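Local coordinates for protein nucleoporin NUP82 (PDB 3PBP) that serves as a structural component of the nuclear pore complex and, through its N-terminal beta-propeller domain, interacts with the nucleoporin NUP116, at residues A[187-192]-A[304-309]; A[192-197]-A[206-211]; A[374-379]-A[418-423]. The protein carries 1 engineered substitution. All coordinates share one frame; numbering follows the deposited sequence.

Overall arrangement
Interactions 1 and 2 sit close to the middle of a beta-propeller, while interaction 3 lies nearer the outside, in another blade. The first two share Leu192 and touch directly: residues 187-192 turn between strands 182-187 and 194-198, and the hairpin of interaction 2 starts where that turn ends. Interaction 1 reaches from this blade to the neighbouring one and is carried mainly by one lysine, Lys189. Interaction 2 works within a blade and has the richest chemistry, a full backbone ladder plus packed aromatic rings. Interaction 3, about 25 Å from interaction 1 between centres, belongs to a partly exposed blade corner held by isoleucines and one backbone bond.

Interaction 1: A[187-192]-A[304-309]; sequences FSKDGL and TILIDN
Lys189 slides past Thr304 and crosses Leu306 at a slant, and its aliphatic chain supplies most of the packing. Its CB is 3.6 Å from Leu306 CD1, the methyl branch that meets the root of the lysine. Further out, the chain runs in the opposite direction to the threonine side chain, with Lys189 CE 3.6 Å from Thr304 CG2. That methyl faces the lysine because CG2 is trans to the backbone N, with OG1 on the other branch (chi1 -88°). From the preceding backbone the carbonyl oxygen Phe187 O touches Thr304 CB at 3.5 Å.

These residues meet between two blades of the propeller: 187-192 is the turn joining strands 182-187 and 194-198 of one blade, and Thr304 to Leu306 end strand 299-306, an edge strand of the next. Ser188 to Gly191 form a type I beta turn, closed by Gly191 N to Ser188 O (3.1 Å). An ST turn is set into it, with Asp190 N donating to Ser188 OG at 3.3 Å.

One hydrogen bond joins the segments, from Lys189 NZ to Thr304 O at 3.2 Å. The lysine bends at chi2 and again at chi4 (-83°) to bring its ammonium there, and the nitrogen stands above the carbonyl plane. A weak, long ion pair with Glu186 is a second partner for that charge, while Glu313 accepts from the backbone N of Lys189. With an alanine in place of Lys189 the chain and its ammonium are gone, which is likely to leave Thr304 O without this donor and a gap beside Thr304 CG2 and Leu306 CD1.

Interaction 2: A[192-197]-A[206-211]; sequences LTLYCL and FAFYPF
Strands 194-197 and 206-208 run antiparallel, their axes approaching to 4.6 Å with 152° between their directions, and are laced by reciprocal backbone bonds at the Leu194-Phe208 and Cys196-Phe206 pairs. Tyr195 and Ala207 form the non-hydrogen-bonded pair between them. Past the regular strands, Phe211 N still donates to Leu192 O at 2.8 Å, so the backbone beyond the cis peptide that precedes Pro210 stays in touch with the residues leading into strand 194-197.

Leu194, Cys196 and Phe208 share one side of the sheet. With CG trans to the backbone N (chi1 178°), Leu194 extends until its CD2 methyl sits over the middle of the Phe211 ring, 3.4 Å from the centroid, in a CH-pi contact. The same methyl is 4.2 Å from Phe208 CD2, so one branch serves two rings. Cys196 brings its sulfur to the rim of the Phe208 ring, with SG 3.6 Å from CE2, an edge-on sulfur-aromatic contact. Ile151 of the preceding blade lies against Cys196, Phe208 and Phe211.

On the reverse side Tyr195 CD1 rests 4.0 Å from Ala207 CB. Nearer the end of the hairpin, Leu192 CB packs 3.8 Å from Tyr209 CE1, and Leu192 O lies at the edge of that ring, near its plane. Thr193, which crosses the same ring at a slant, has its hydroxyl hydrogen-bonded to Asp190.

Two adjacent strands joined by a short connection make this a beta hairpin, which together with strand 182-187 forms part of an antiparallel blade, the repeating unit of a beta-propeller.

Interaction 3: A[374-379]-A[418-423]; sequences YVISDN and ATIERI
Ile376 and Ile420 meet where strand 372-376 of a four-stranded propeller blade gives way to a tight turn and where the chain runs out of strand 413-419. Strand 380-385 lies between these two, so the contact spans one intervening strand at the corner of the sheet. Beyond Ile420 the chain goes on through Ile423 to strand 425-431.

The apolar part is a cluster of three isoleucines. Ile376 CG2 is 3.6 Å from Ile420 CD1, and the two side chains cross at roughly a right angle. The CG1 branch of Ile420 stands between its backbone N and carbonyl carbon (chi1 59°), and the extended chi2 beyond it carries CD1 on to Ile376. Ile376 also serves a second neighbour: its CD1, at the far end of an extended chain, comes 3.7 Å from Ile423 CG2. Ile381 of the middle strand lies against Ile420 as well, while Ser362 and Ile364 back Ile376 from strand 362-364. Ile423 is itself exposed, so the cluster runs from buried ground out to the surface.

The polar part belongs to the backbone. Ala418 pairs with Ile381 in the regular ladder, and Asn379 continues it by one more step as its carbonyl takes the amide of Ile420. CA-H...O contacts flank this bond, from Thr419 CA to Asn379 O at 3.1 Å and from Asn379 CA to Ile420 O at 3.4 Å. At the turn, Asp378 keeps a weak, long ion pair with Lys361. The bond from Ile420 N to Asn379 O is 2.7 Å long, with the nitrogen above the plane of the Asn379 carbonyl.

Interaction 1: A[187-192]-A[304-309]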
loop_
_atom_site.group_PDB
_atom_site.type_symbol
_atom_site.label_atom_id
_atom_site.label_comp_id
_atom_site.label_asym_id
_atom_site.label_seq_id
_atom_site.Cartn_x
_atom_site.Cartn_y
_atom_site.Cartn_z
ATOM N N PHE A 187 -0.401 -2.351 -6.389
ATOM C CA PHE A 187 -1.669 -1.877 -6.898
ATOM C C PHE A 187 -2.609 -3.036 -7.210
ATOM O O PHE A 187 -2.194 -4.095 -7.673
ATOM C CB PHE A 187 -1.457 -1.066 -8.172
ATOM C CG PHE A 187 -1.224 0.394 -7.937
ATOM C CD1 PHE A 187 -2.294 1.263 -7.738
ATOM C CD2 PHE A 187 0.074 0.910 -7.918
ATOM C CE1 PHE A 187 -2.077 2.645 -7.518
ATOM C CE2 PHE A 187 0.296 2.289 -7.697
ATOM C CZ PHE A 187 -0.784 3.156 -7.498
ATOM N N SER A 188 -3.882 -2.818 -6.935
ATOM C CA SER A 188 -4.890 -3.798 -7.238
ATOM C C SER A 188 -5.039 -3.756 -8.751
ATOM O O SER A 188 -4.720 -2.748 -9.376
ATOM C CB SER A 188 -6.208 -3.406 -6.595
ATOM O OG SER A 188 -7.241 -4.223 -7.099
ATOM N N LYS A 189 -5.532 -4.829 -9.350
ATOM C CA LYS A 189 -5.684 -4.837 -10.791
ATOM C C LYS A 189 -6.898 -4.011 -11.215
ATOM O O LYS A 189 -7.206 -3.899 -12.402
ATOM C CB LYS A 189 -5.772 -6.282 -11.304
ATOM C CG LYS A 189 -4.454 -7.067 -11.170
ATOM C CD LYS A 189 -3.342 -6.472 -12.022
ATOM C CE LYS A 189 -1.958 -7.075 -11.749
ATOM N NZ LYS A 189 -1.253 -6.465 -10.561
ATOM N N ASP A 190 -7.582 -3.425 -10.237
ATOM C CA ASP A 190 -8.738 -2.570 -10.517
ATOM C C ASP A 190 -8.175 -1.218 -10.991
ATOM O O ASP A 190 -8.829 -0.472 -11.725
ATOM C CB ASP A 190 -9.592 -2.377 -9.247
ATOM C CG ASP A 190 -8.974 -1.366 -8.247
ATOM O OD1 ASP A 190 -7.726 -1.330 -8.104
ATOM O OD2 ASP A 190 -9.739 -0.612 -7.586
ATOM N N GLY A 191 -6.954 -0.914 -10.558
ATOM C CA GLY A 191 -6.309 0.323 -10.954
ATOM C C GLY A 191 -6.570 1.509 -10.044
ATOM O O GLY A 191 -5.818 2.493 -10.089
ATOM N N LEU A 192 -7.612 1.417 -9.213
ATOM C CA LEU A 192 -7.980 2.505 -8.305
ATOM C C LEU A 192 -7.601 2.263 -6.839
ATOM O O LEU A 192 -7.785 3.143 -5.992
ATOM C CB LEU A 192 -9.487 2.740 -8.391
ATOM C CG LEU A 192 -10.049 2.815 -9.815
ATOM C CD1 LEU A 192 -11.564 2.749 -9.780
ATOM C CD2 LEU A 192 -9.563 4.104 -10.497
ATOM N N THR A 304 -0.119 -8.820 -6.610
ATOM C CA THR A 304 -1.468 -8.932 -7.109
ATOM C C THR A 304 -1.417 -9.696 -8.418
ATOM O O THR A 304 -0.642 -9.363 -9.301
ATOM C CB THR A 304 -2.074 -7.534 -7.285
ATOM O OG1 THR A 304 -2.675 -7.127 -6.050
ATOM C CG2 THR A 304 -3.109 -7.536 -8.353
ATOM N N ILE A 305 -2.231 -10.742 -8.520
ATOM C CA ILE A 305 -2.254 -11.568 -9.718
ATOM C C ILE A 305 -3.624 -11.616 -10.356
ATOM O O ILE A 305 -4.623 -11.957 -9.719
ATOM C CB ILE A 305 -1.833 -13.022 -9.430
ATOM C CG1 ILE A 305 -0.450 -13.044 -8.785
ATOM C CG2 ILE A 305 -1.834 -13.827 -10.720
ATOM C CD1 ILE A 305 -0.463 -12.667 -7.309
ATOM N N LEU A 306 -3.651 -11.302 -11.640
ATOM C CA LEU A 306 -4.879 -11.289 -12.396
ATOM C C LEU A 306 -5.348 -12.714 -12.720
ATOM O O LEU A 306 -4.568 -13.561 -13.143
ATOM C CB LEU A 306 -4.648 -10.464 -13.661
ATOM C CG LEU A 306 -5.885 -9.896 -14.336
ATOM C CD1 LEU A 306 -6.706 -9.102 -13.347
ATOM C CD2 LEU A 306 -5.447 -9.024 -15.475
ATOM N N ILE A 307 -6.635 -12.962 -12.508
ATOM C CA ILE A 307 -7.262 -14.261 -12.742
ATOM C C ILE A 307 -8.004 -14.359 -14.086
ATOM O O ILE A 307 -8.029 -15.414 -14.715
ATOM C CB ILE A 307 -8.239 -14.562 -11.603
ATOM C CG1 ILE A 307 -7.522 -15.325 -10.509
ATOM C CG2 ILE A 307 -9.436 -15.329 -12.091
ATOM C CD1 ILE A 307 -8.449 -15.600 -9.346
ATOM N N ASP A 308 -8.624 -13.266 -14.513
ATOM C CA ASP A 308 -9.333 -13.252 -15.783
ATOM C C ASP A 308 -9.198 -11.889 -16.452
ATOM O O ASP A 308 -8.202 -11.200 -16.248
ATOM C CB ASP A 308 -10.807 -13.587 -15.579
ATOM C CG ASP A 308 -11.520 -12.586 -14.699
ATOM O OD1 ASP A 308 -11.040 -11.439 -14.577
ATOM O OD2 ASP A 308 -12.574 -12.948 -14.140
ATOM N N ASN A 309 -10.197 -11.503 -17.243
ATOM C CA ASN A 309 -10.176 -10.218 -17.944
ATOM C C ASN A 309 -11.195 -9.237 -17.414
ATOM O O ASN A 309 -11.575 -8.299 -18.118
ATOM C CB ASN A 309 -10.438 -10.425 -19.430
ATOM C CG ASN A 309 -9.364 -11.254 -20.090
ATOM O OD1 ASN A 309 -8.193 -10.848 -20.145
ATOM N ND2 ASN A 309 -9.746 -12.433 -20.589
#

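Interaction 2: A[192-197]-A[206-211]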
loop_
_atom_site.group_PDB
_atom_site.type_symbol
_atom_site.label_atom_id
_atom_site.label_comp_id
_atom_site.label_asym_id
_atom_site.label_seq_id
_atom_site.Cartn_x
_atom_site.Cartn_y
_atom_site.Cartn_z
ATOM N N LEU A 192 -7.612 1.417 -9.213
ATOM C CA LEU A 192 -7.980 2.505 -8.305
ATOM C C LEU A 192 -7.601 2.263 -6.839
ATOM O O LEU A 192 -7.785 3.143 -5.992
ATOM C CB LEU A 192 -9.487 2.740 -8.391
ATOM C CG LEU A 192 -10.049 2.815 -9.815
ATOM C CD1 LEU A 192 -11.564 2.749 -9.780
ATOM C CD2 LEU A 192 -9.563 4.104 -10.497
ATOM N N THR A 193 -7.059 1.084 -6.543
ATOM C CA THR A 193 -6.720 0.735 -5.168
ATOM C C THR A 193 -5.256 0.439 -4.928
ATOM O O THR A 193 -4.621 -0.234 -5.729
ATOM C CB THR A 193 -7.526 -0.500 -4.723
ATOM O OG1 THR A 193 -8.928 -0.209 -4.787
ATOM C CG2 THR A 193 -7.160 -0.893 -3.309
ATOM N N LEU A 194 -4.726 0.923 -3.814
ATOM C CA LEU A 194 -3.334 0.664 -3.473
ATOM C C LEU A 194 -3.275 -0.127 -2.163
ATOM O O LEU A 194 -3.689 0.363 -1.112
ATOM C CB LEU A 194 -2.562 1.981 -3.338
ATOM C CG LEU A 194 -1.095 1.854 -2.943
ATOM C CD1 LEU A 194 -0.330 1.075 -4.017
ATOM C CD2 LEU A 194 -0.497 3.248 -2.746
ATOM N N TYR A 195 -2.780 -1.360 -2.238
ATOM C CA TYR A 195 -2.654 -2.219 -1.064
ATOM C C TYR A 195 -1.294 -1.998 -0.400
ATOM O O TYR A 195 -0.281 -1.913 -1.086
ATOM C CB TYR A 195 -2.762 -3.697 -1.458
ATOM C CG TYR A 195 -4.136 -4.184 -1.836
ATOM C CD1 TYR A 195 -5.143 -4.288 -0.893
ATOM C CD2 TYR A 195 -4.404 -4.601 -3.136
ATOM C CE1 TYR A 195 -6.389 -4.804 -1.228
ATOM C CE2 TYR A 195 -5.641 -5.118 -3.487
ATOM C CZ TYR A 195 -6.631 -5.218 -2.525
ATOM O OH TYR A 195 -7.851 -5.752 -2.860
ATOM N N CYS A 196 -1.278 -1.922 0.924
ATOM C CA CYS A 196 -0.039 -1.728 1.676
ATOM C C CYS A 196 0.139 -2.862 2.651
ATOM O O CYS A 196 -0.792 -3.204 3.369
ATOM C CB CYS A 196 -0.086 -0.431 2.479
ATOM S SG CYS A 196 -0.354 1.023 1.454
ATOM N N LEU A 197 1.328 -3.442 2.672
ATOM C CA LEU A 197 1.639 -4.523 3.601
ATOM C C LEU A 197 2.533 -3.937 4.700
ATOM O O LEU A 197 3.666 -3.546 4.432
ATOM C CB LEU A 197 2.387 -5.639 2.886
ATOM C CG LEU A 197 2.749 -6.842 3.758
ATOM C CD1 LEU A 197 1.493 -7.632 4.074
ATOM C CD2 LEU A 197 3.752 -7.723 3.041
ATOM N N PHE A 206 -3.451 -2.892 4.421
ATOM C CA PHE A 206 -4.252 -1.686 4.472
ATOM C C PHE A 206 -4.482 -1.314 3.024
ATOM O O PHE A 206 -3.904 -1.932 2.115
ATOM C CB PHE A 206 -3.518 -0.564 5.215
ATOM C CG PHE A 206 -3.353 -0.824 6.690
ATOM C CD1 PHE A 206 -2.437 -1.773 7.154
ATOM C CD2 PHE A 206 -4.153 -0.167 7.611
ATOM C CE1 PHE A 206 -2.328 -2.064 8.518
ATOM C CE2 PHE A 206 -4.050 -0.453 8.976
ATOM C CZ PHE A 206 -3.138 -1.406 9.427
ATOM N N ALA A 207 -5.331 -0.323 2.788
ATOM C CA ALA A 207 -5.587 0.059 1.416
ATOM C C ALA A 207 -6.082 1.473 1.255
ATOM O O ALA A 207 -6.812 1.989 2.091
ATOM C CB ALA A 207 -6.575 -0.906 0.792
ATOM N N PHE A 208 -5.647 2.093 0.166
ATOM C CA PHE A 208 -6.047 3.440 -0.202
ATOM C C PHE A 208 -7.039 3.273 -1.362
ATOM O O PHE A 208 -6.686 2.776 -2.433
ATOM C CB PHE A 208 -4.834 4.232 -0.674
ATOM C CG PHE A 208 -3.921 4.646 0.418
ATOM C CD1 PHE A 208 -4.210 5.769 1.194
ATOM C CD2 PHE A 208 -2.756 3.934 0.668
ATOM C CE1 PHE A 208 -3.342 6.177 2.208
ATOM C CE2 PHE A 208 -1.877 4.325 1.675
ATOM C CZ PHE A 208 -2.170 5.455 2.448
ATOM N N TYR A 209 -8.284 3.662 -1.136
ATOM C CA TYR A 209 -9.309 3.557 -2.162
ATOM C C TYR A 209 -10.161 4.814 -2.070
ATOM O O TYR A 209 -10.890 5.001 -1.095
ATOM C CB TYR A 209 -10.173 2.310 -1.929
ATOM C CG TYR A 209 -11.189 2.069 -3.030
ATOM C CD1 TYR A 209 -10.820 2.171 -4.370
ATOM C CD2 TYR A 209 -12.522 1.742 -2.737
ATOM C CE1 TYR A 209 -11.745 1.958 -5.394
ATOM C CE2 TYR A 209 -13.453 1.524 -3.755
ATOM C CZ TYR A 209 -13.059 1.634 -5.083
ATOM O OH TYR A 209 -13.963 1.417 -6.109
ATOM N N PRO A 210 -10.095 5.694 -3.088
ATOM C CA PRO A 210 -9.297 5.592 -4.315
ATOM C C PRO A 210 -7.871 6.148 -4.181
ATOM O O PRO A 210 -7.612 7.005 -3.347
ATOM C CB PRO A 210 -10.109 6.430 -5.276
ATOM C CG PRO A 210 -10.415 7.638 -4.380
ATOM C CD PRO A 210 -10.825 6.982 -3.060
ATOM N N PHE A 211 -6.951 5.661 -5.008
ATOM C CA PHE A 211 -5.577 6.171 -5.003
ATOM C C PHE A 211 -5.387 6.621 -6.448
ATOM O O PHE A 211 -4.852 5.890 -7.279
ATOM C CB PHE A 211 -4.576 5.074 -4.671
ATOM C CG PHE A 211 -3.209 5.592 -4.355
ATOM C CD1 PHE A 211 -2.891 5.999 -3.064
ATOM C CD2 PHE A 211 -2.232 5.652 -5.334
ATOM C CE1 PHE A 211 -1.620 6.452 -2.761
ATOM C CE2 PHE A 211 -0.962 6.103 -5.039
ATOM C CZ PHE A 211 -0.654 6.503 -3.751
#

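Interaction 3: A[374-379]-A[418-423]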
loop_
_atom_site.group_PDB
_atom_site.type_symbol
_atom_site.label_atom_id
_atom_site.label_comp_id
_atom_site.label_asym_id
_atom_site.label_seq_id
_atom_site.Cartn_x
_atom_site.Cartn_y
_atom_site.Cartn_z
ATOM N N TYR A 374 5.795 -15.582 -9.993
ATOM C CA TYR A 374 7.179 -16.012 -9.877
ATOM C C TYR A 374 7.672 -15.667 -8.475
ATOM O O TYR A 374 7.484 -14.544 -7.993
ATOM C CB TYR A 374 8.049 -15.323 -10.936
ATOM C CG TYR A 374 7.850 -15.885 -12.329
ATOM C CD1 TYR A 374 8.190 -17.205 -12.623
ATOM C CD2 TYR A 374 7.266 -15.120 -13.337
ATOM C CE1 TYR A 374 7.945 -17.752 -13.880
ATOM C CE2 TYR A 374 7.014 -15.657 -14.601
ATOM C CZ TYR A 374 7.352 -16.974 -14.865
ATOM O OH TYR A 374 7.064 -17.523 -16.099
ATOM N N VAL A 375 8.273 -16.644 -7.806
ATOM C CA VAL A 375 8.787 -16.420 -6.465
ATOM C C VAL A 375 10.280 -16.615 -6.479
ATOM O O VAL A 375 10.768 -17.700 -6.754
ATOM C CB VAL A 375 8.208 -17.401 -5.449
ATOM C CG1 VAL A 375 8.698 -17.026 -4.055
ATOM C CG2 VAL A 375 6.691 -17.403 -5.517
ATOM N N ILE A 376 11.013 -15.557 -6.187
ATOM C CA ILE A 376 12.456 -15.650 -6.167
ATOM C C ILE A 376 12.945 -15.965 -4.764
ATOM O O ILE A 376 12.933 -15.108 -3.877
ATOM C CB ILE A 376 13.097 -14.342 -6.659
ATOM C CG1 ILE A 376 12.791 -14.164 -8.147
ATOM C CG2 ILE A 376 14.600 -14.356 -6.396
ATOM C CD1 ILE A 376 13.450 -12.966 -8.776
ATOM N N SER A 377 13.354 -17.215 -4.569
ATOM C CA SER A 377 13.873 -17.664 -3.284
ATOM C C SER A 377 15.375 -17.335 -3.245
ATOM O O SER A 377 15.806 -16.335 -3.830
ATOM C CB SER A 377 13.635 -19.168 -3.116
ATOM O OG SER A 377 12.258 -19.481 -3.263
ATOM N N ASP A 378 16.184 -18.163 -2.592
ATOM C CA ASP A 378 17.603 -17.840 -2.514
ATOM C C ASP A 378 18.439 -18.208 -3.729
ATOM O O ASP A 378 19.370 -17.486 -4.085
ATOM C CB ASP A 378 18.229 -18.463 -1.271
ATOM C CG ASP A 378 19.195 -17.518 -0.592
ATOM O OD1 ASP A 378 19.775 -16.661 -1.307
ATOM O OD2 ASP A 378 19.372 -17.633 0.644
ATOM N N ASN A 379 18.124 -19.329 -4.360
ATOM C CA ASN A 379 18.880 -19.749 -5.530
ATOM C C ASN A 379 17.963 -20.309 -6.591
ATOM O O ASN A 379 18.422 -20.830 -7.610
ATOM C CB ASN A 379 19.916 -20.796 -5.140
ATOM C CG ASN A 379 20.876 -20.287 -4.098
ATOM O OD1 ASN A 379 21.538 -19.263 -4.295
ATOM N ND2 ASN A 379 20.958 -20.993 -2.975
ATOM N N ALA A 418 14.307 -21.994 -12.677
ATOM C CA ALA A 418 15.738 -21.995 -12.904
ATOM C C ALA A 418 16.514 -21.716 -11.638
ATOM O O ALA A 418 15.956 -21.262 -10.644
ATOM C CB ALA A 418 16.090 -20.961 -13.952
ATOM N N THR A 419 17.811 -21.995 -11.687
ATOM C CA THR A 419 18.683 -21.764 -10.549
ATOM C C THR A 419 19.386 -20.445 -10.770
ATOM O O THR A 419 19.981 -20.222 -11.820
ATOM C CB THR A 419 19.741 -22.876 -10.409
ATOM O OG1 THR A 419 19.088 -24.127 -10.141
ATOM C CG2 THR A 419 20.714 -22.545 -9.278
ATOM N N ILE A 420 19.301 -19.570 -9.779
ATOM C CA ILE A 420 19.921 -18.256 -9.861
ATOM C C ILE A 420 20.971 -18.097 -8.781
ATOM O O ILE A 420 21.189 -18.998 -7.972
ATOM C CB ILE A 420 18.893 -17.136 -9.666
ATOM C CG1 ILE A 420 18.223 -17.302 -8.300
ATOM C CG2 ILE A 420 17.878 -17.163 -10.785
ATOM C CD1 ILE A 420 17.388 -16.130 -7.866
ATOM N N GLU A 421 21.603 -16.930 -8.768
ATOM C CA GLU A 421 22.630 -16.626 -7.793
ATOM C C GLU A 421 22.435 -15.216 -7.285
ATOM O O GLU A 421 22.725 -14.909 -6.133
ATOM C CB GLU A 421 24.015 -16.761 -8.425
ATOM C CG GLU A 421 24.729 -18.049 -8.060
ATOM C CD GLU A 421 25.945 -18.313 -8.931
ATOM O OE1 GLU A 421 26.812 -17.418 -9.036
ATOM O OE2 GLU A 421 26.031 -19.420 -9.509
ATOM N N ARG A 422 21.939 -14.357 -8.162
ATOM C CA ARG A 422 21.701 -12.959 -7.826
ATOM C C ARG A 422 20.280 -12.670 -8.302
ATOM O O ARG A 422 20.017 -12.786 -9.502
ATOM C CB ARG A 422 22.684 -12.072 -8.599
ATOM C CG ARG A 422 24.130 -12.555 -8.583
ATOM C CD ARG A 422 24.856 -12.001 -7.384
ATOM N NE ARG A 422 24.713 -10.549 -7.324
ATOM C CZ ARG A 422 25.292 -9.776 -6.412
ATOM N NH1 ARG A 422 26.065 -10.314 -5.473
ATOM N NH2 ARG A 422 25.093 -8.464 -6.433
ATOM N N ILE A 423 19.371 -12.315 -7.387
ATOM C CA ILE A 423 17.981 -12.018 -7.767
ATOM C C ILE A 423 17.943 -11.427 -9.174
ATOM O O ILE A 423 18.133 -10.221 -9.363
ATOM C CB ILE A 423 17.333 -11.007 -6.819
ATOM C CG1 ILE A 423 17.348 -11.550 -5.386
ATOM C CG2 ILE A 423 15.906 -10.718 -7.278
ATOM C CD1 ILE A 423 16.758 -10.577 -4.364
#